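Local coordinates for nonribosomal peptide synthase (Streptomyces sp. MJ635-86F5, PDB 5JJP), which adenylates an aliphatic beta-amino acid, probably with ATP, to activate it for nonribosomal peptide assembly, at residues I355-Y367 / G378-L390. Residues are numbered along the deposited sequence; the frame is centred on the assembly and turned at random.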
loop_
_atom_site.group_PDB
_atom_site.type_symbol
_atom_site.label_atom_id
_atom_site.label_comp_id
_atom_site.label_asym_id
_atom_site.label_seq_id
_atom_site.Cartn_x
_atom_site.Cartn_y
_atom_site.Cartn_z
ATOM N N ILE A 355 1.853 -5.925 19.118
ATOM C CA ILE A 355 1.900 -6.033 17.661
ATOM C C ILE A 355 1.843 -7.495 17.227
ATOM O O ILE A 355 1.940 -7.809 16.046
ATOM C CB ILE A 355 3.129 -5.290 17.057
ATOM C CG1 ILE A 355 4.442 -5.830 17.614
ATOM C CG2 ILE A 355 3.038 -3.798 17.347
ATOM C CD1 ILE A 355 5.691 -5.271 16.954
ATOM N N GLY A 356 1.695 -8.398 18.182
ATOM C CA GLY A 356 1.275 -9.749 17.884
ATOM C C GLY A 356 2.321 -10.575 17.206
ATOM O O GLY A 356 3.490 -10.485 17.551
ATOM N N TYR A 357 1.878 -11.426 16.282
ATOM C CA TYR A 357 2.759 -12.255 15.456
ATOM C C TYR A 357 2.737 -11.747 14.044
ATOM O O TYR A 357 1.744 -11.181 13.622
ATOM C CB TYR A 357 2.269 -13.706 15.398
ATOM C CG TYR A 357 2.058 -14.391 16.745
ATOM C CD1 TYR A 357 3.141 -14.842 17.486
ATOM C CD2 TYR A 357 0.774 -14.628 17.231
ATOM C CE1 TYR A 357 2.971 -15.470 18.695
ATOM C CE2 TYR A 357 0.576 -15.285 18.431
ATOM C CZ TYR A 357 1.681 -15.691 19.170
ATOM O OH TYR A 357 1.515 -16.337 20.374
ATOM N N ALA A 358 3.828 -11.930 13.308
ATOM C CA ALA A 358 3.832 -11.571 11.896
ATOM C C ALA A 358 2.613 -12.148 11.189
ATOM O O ALA A 358 2.050 -13.109 11.646
ATOM C CB ALA A 358 5.087 -12.065 11.231
ATOM N N HIS A 359 2.195 -11.549 10.081
ATOM C CA HIS A 359 0.990 -12.016 9.345
ATOM C C HIS A 359 1.274 -13.357 8.737
ATOM O O HIS A 359 2.432 -13.779 8.651
ATOM C CB HIS A 359 0.559 -11.053 8.228
ATOM C CG HIS A 359 1.591 -10.861 7.156
ATOM N ND1 HIS A 359 1.817 -11.796 6.163
ATOM C CD2 HIS A 359 2.434 -9.836 6.911
ATOM C CE1 HIS A 359 2.760 -11.349 5.352
ATOM N NE2 HIS A 359 3.144 -10.157 5.778
ATOM N N HIS A 360 0.211 -14.002 8.283
ATOM C CA HIS A 360 0.279 -15.363 7.867
ATOM C C HIS A 360 1.352 -15.457 6.748
ATOM O O HIS A 360 1.378 -14.630 5.802
ATOM C CB HIS A 360 -1.098 -15.784 7.424
ATOM C CG HIS A 360 -1.176 -17.203 7.029
ATOM N ND1 HIS A 360 -0.860 -17.632 5.752
ATOM C CD2 HIS A 360 -1.490 -18.306 7.740
ATOM C CE1 HIS A 360 -0.976 -18.948 5.700
ATOM N NE2 HIS A 360 -1.357 -19.379 6.892
ATOM N N GLY A 361 2.247 -16.436 6.856
ATOM C CA GLY A 361 3.316 -16.579 5.876
ATOM C C GLY A 361 4.629 -15.867 6.198
ATOM O O GLY A 361 5.569 -15.930 5.407
ATOM N N ALA A 362 4.673 -15.157 7.316
ATOM C CA ALA A 362 5.862 -14.427 7.739
ATOM C C ALA A 362 6.170 -14.775 9.170
ATOM O O ALA A 362 5.356 -15.426 9.824
ATOM C CB ALA A 362 5.639 -12.940 7.625
ATOM N N GLU A 363 7.315 -14.315 9.667
ATOM C CA GLU A 363 7.701 -14.515 11.062
ATOM C C GLU A 363 8.636 -13.399 11.509
ATOM O O GLU A 363 9.566 -12.976 10.791
ATOM C CB GLU A 363 8.398 -15.862 11.219
ATOM C CG GLU A 363 8.547 -16.394 12.647
ATOM C CD GLU A 363 9.579 -17.519 12.684
ATOM O OE1 GLU A 363 10.799 -17.206 12.638
ATOM O OE2 GLU A 363 9.186 -18.716 12.736
ATOM N N MET A 364 8.416 -12.915 12.729
ATOM C CA MET A 364 9.320 -11.915 13.270
ATOM C C MET A 364 9.675 -12.287 14.680
ATOM O O MET A 364 8.882 -12.901 15.385
ATOM C CB MET A 364 8.716 -10.523 13.203
ATOM C CG MET A 364 7.385 -10.381 13.886
ATOM S SD MET A 364 6.716 -8.701 13.713
ATOM C CE MET A 364 5.353 -8.883 14.825
ATOM N N ASP A 365 10.911 -11.956 15.057
ATOM C CA ASP A 365 11.425 -12.207 16.400
ATOM C C ASP A 365 12.437 -11.127 16.739
ATOM O O ASP A 365 12.791 -10.305 15.892
ATOM C CB ASP A 365 12.067 -13.596 16.489
ATOM C CG ASP A 365 12.185 -14.126 17.954
ATOM O OD1 ASP A 365 11.645 -13.490 18.920
ATOM O OD2 ASP A 365 12.858 -15.175 18.119
ATOM N N VAL A 366 12.902 -11.138 17.985
ATOM C CA VAL A 366 13.644 -10.014 18.548
ATOM C C VAL A 366 15.085 -10.494 18.757
ATOM O O VAL A 366 15.293 -11.641 19.146
ATOM C CB VAL A 366 12.855 -9.538 19.774
ATOM C CG1 VAL A 366 13.717 -9.272 20.962
ATOM C CG2 VAL A 366 12.029 -8.321 19.409
ATOM N N TYR A 367 16.065 -9.652 18.414
ATOM C CA TYR A 367 17.487 -10.051 18.376
ATOM C C TYR A 367 18.354 -9.121 19.157
ATOM O O TYR A 367 18.133 -7.930 19.137
ATOM C CB TYR A 367 18.012 -10.104 16.944
ATOM C CG TYR A 367 17.632 -11.403 16.238
ATOM C CD1 TYR A 367 16.332 -11.612 15.781
ATOM C CD2 TYR A 367 18.547 -12.428 16.081
ATOM C CE1 TYR A 367 15.955 -12.798 15.185
ATOM C CE2 TYR A 367 18.180 -13.609 15.486
ATOM C CZ TYR A 367 16.875 -13.802 15.059
ATOM O OH TYR A 367 16.528 -14.976 14.426
ATOM N N GLY A 378 10.312 -10.228 27.927
ATOM C CA GLY A 378 10.524 -8.973 28.604
ATOM C C GLY A 378 11.793 -8.230 28.222
ATOM O O GLY A 378 11.924 -7.029 28.479
ATOM N N VAL A 379 12.712 -8.893 27.536
ATOM C CA VAL A 379 13.979 -8.268 27.206
ATOM C C VAL A 379 13.903 -7.677 25.791
ATOM O O VAL A 379 13.538 -8.365 24.822
ATOM C CB VAL A 379 15.151 -9.272 27.304
ATOM C CG1 VAL A 379 16.451 -8.634 26.800
ATOM C CG2 VAL A 379 15.312 -9.762 28.736
ATOM N N VAL A 380 14.262 -6.403 25.697
ATOM C CA VAL A 380 14.185 -5.662 24.479
ATOM C C VAL A 380 15.312 -6.020 23.525
ATOM O O VAL A 380 16.456 -6.120 23.931
ATOM C CB VAL A 380 14.251 -4.147 24.773
ATOM C CG1 VAL A 380 14.520 -3.334 23.499
ATOM C CG2 VAL A 380 12.964 -3.692 25.424
ATOM N N GLY A 381 14.975 -6.167 22.244
ATOM C CA GLY A 381 15.949 -6.387 21.151
ATOM C C GLY A 381 15.387 -5.790 19.867
ATOM O O GLY A 381 14.334 -5.154 19.896
ATOM N N GLU A 382 16.092 -5.998 18.759
ATOM C CA GLU A 382 15.682 -5.471 17.455
ATOM C C GLU A 382 14.852 -6.498 16.697
ATOM O O GLU A 382 15.202 -7.689 16.686
ATOM C CB GLU A 382 16.890 -5.141 16.599
ATOM C CG GLU A 382 16.502 -4.553 15.260
ATOM C CD GLU A 382 17.700 -4.128 14.426
ATOM O OE1 GLU A 382 18.835 -4.535 14.768
ATOM O OE2 GLU A 382 17.472 -3.460 13.396
ATOM N N ILE A 383 13.741 -6.050 16.102
ATOM C CA ILE A 383 12.884 -6.981 15.314
ATOM C C ILE A 383 13.555 -7.270 13.983
ATOM O O ILE A 383 13.922 -6.344 13.289
ATOM C CB ILE A 383 11.466 -6.442 15.022
ATOM C CG1 ILE A 383 10.705 -6.169 16.311
ATOM C CG2 ILE A 383 10.670 -7.439 14.196
ATOM C CD1 ILE A 383 9.487 -5.272 16.108
ATOM N N TYR A 384 13.787 -8.562 13.718
ATOM C CA TYR A 384 14.164 -9.097 12.405
ATOM C C TYR A 384 12.932 -9.778 11.779
ATOM O O TYR A 384 12.301 -10.617 12.401
ATOM C CB TYR A 384 15.261 -10.140 12.492
ATOM C CG TYR A 384 16.656 -9.622 12.817
ATOM C CD1 TYR A 384 16.858 -8.525 13.671
ATOM C CD2 TYR A 384 17.778 -10.292 12.348
ATOM C CE1 TYR A 384 18.148 -8.098 14.003
ATOM C CE2 TYR A 384 19.069 -9.878 12.657
ATOM C CZ TYR A 384 19.253 -8.797 13.497
ATOM O OH TYR A 384 20.511 -8.371 13.799
ATOM N N LEU A 385 12.599 -9.371 10.531
ATOM C CA LEU A 385 11.420 -9.885 9.815
ATOM C C LEU A 385 11.834 -10.863 8.710
ATOM O O LEU A 385 12.612 -10.545 7.825
ATOM C CB LEU A 385 10.627 -8.735 9.264
ATOM C CG LEU A 385 9.405 -9.041 8.422
ATOM C CD1 LEU A 385 8.244 -9.645 9.189
ATOM C CD2 LEU A 385 8.974 -7.731 7.804
ATOM N N ARG A 386 11.315 -12.077 8.819
ATOM C CA ARG A 386 11.485 -13.108 7.859
ATOM C C ARG A 386 10.157 -13.154 7.074
ATOM O O ARG A 386 9.118 -13.479 7.627
ATOM C CB ARG A 386 11.727 -14.427 8.587
ATOM C CG ARG A 386 11.954 -15.626 7.699
ATOM C CD ARG A 386 12.029 -16.901 8.509
ATOM N NE ARG A 386 13.023 -16.808 9.587
ATOM C CZ ARG A 386 14.313 -17.126 9.430
ATOM N NH1 ARG A 386 14.791 -17.543 8.264
ATOM N NH2 ARG A 386 15.115 -17.038 10.455
ATOM N N SER A 387 10.198 -12.869 5.778
ATOM C CA SER A 387 8.985 -12.788 5.011
ATOM C C SER A 387 9.218 -12.793 3.509
ATOM O O SER A 387 10.113 -12.097 3.024
ATOM C CB SER A 387 8.279 -11.470 5.377
ATOM O OG SER A 387 7.181 -11.185 4.506
ATOM N N PRO A 388 8.294 -13.414 2.762
ATOM C CA PRO A 388 8.316 -13.283 1.329
ATOM C C PRO A 388 7.959 -11.892 0.779
ATOM O O PRO A 388 8.162 -11.616 -0.401
ATOM C CB PRO A 388 7.273 -14.325 0.890
ATOM C CG PRO A 388 6.284 -14.387 1.998
ATOM C CD PRO A 388 7.112 -14.176 3.222
ATOM N N ALA A 389 7.428 -11.030 1.626
ATOM C CA ALA A 389 7.024 -9.687 1.222
ATOM C C ALA A 389 8.093 -8.607 1.308
ATOM O O ALA A 389 7.813 -7.435 1.058
ATOM C CB ALA A 389 5.813 -9.290 2.021
ATOM N N LEU A 390 9.330 -8.969 1.540
ATOM C CA LEU A 390 10.390 -7.977 1.632
ATOM C C LEU A 390 10.737 -7.310 0.311
ATOM O O LEU A 390 10.715 -7.933 -0.771
ATOM C CB LEU A 390 11.651 -8.593 2.225
ATOM C CG LEU A 390 11.469 -9.117 3.664
ATOM C CD1 LEU A 390 12.648 -9.929 4.118
ATOM C CD2 LEU A 390 11.221 -7.980 4.634
#
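Y367 and Y384 stack face to face across two antiparallel strands, ring centroids 4.3 Å apart and planes 21° from parallel. CG of Y367 stands over the middle of the Y384 ring, and Y367 CB adds a CH-pi contact 3.9 Å from that ring's centroid. The two are diagonal neighbours, not a direct cross-strand pair; in each, chi1 places the ring beside its own backbone N, on the same face of the sheet. Further along this face E363 and R386 run side by side; their salt bridge is long, OE1 to NE 3.8 Å, with the flat groups 78° apart, and the guanidinium's stronger partner is D408, at NH2.

The opposite face is apolar: I383 CG2 lies 3.8 Å from M364 CB, while the CD1 atoms of I355 and I383 meet tip to tip at 3.9 Å. Six backbone bonds, two in each of the pairs E363–R386, D365–Y384 and Y367–E382, alternate with the non-hydrogen-bonded pairs M364–L385 and V366–I383, an antiparallel ladder. Beyond them, OG of S387 accepts from A389 N at 2.9 Å, an ST turn just past strand 381-386.

Strand 381-386 also pairs with 417-427, where R420 binds E382, and the apolar face packs on L433 of strand 433-438 and Y329 of strand 324-329.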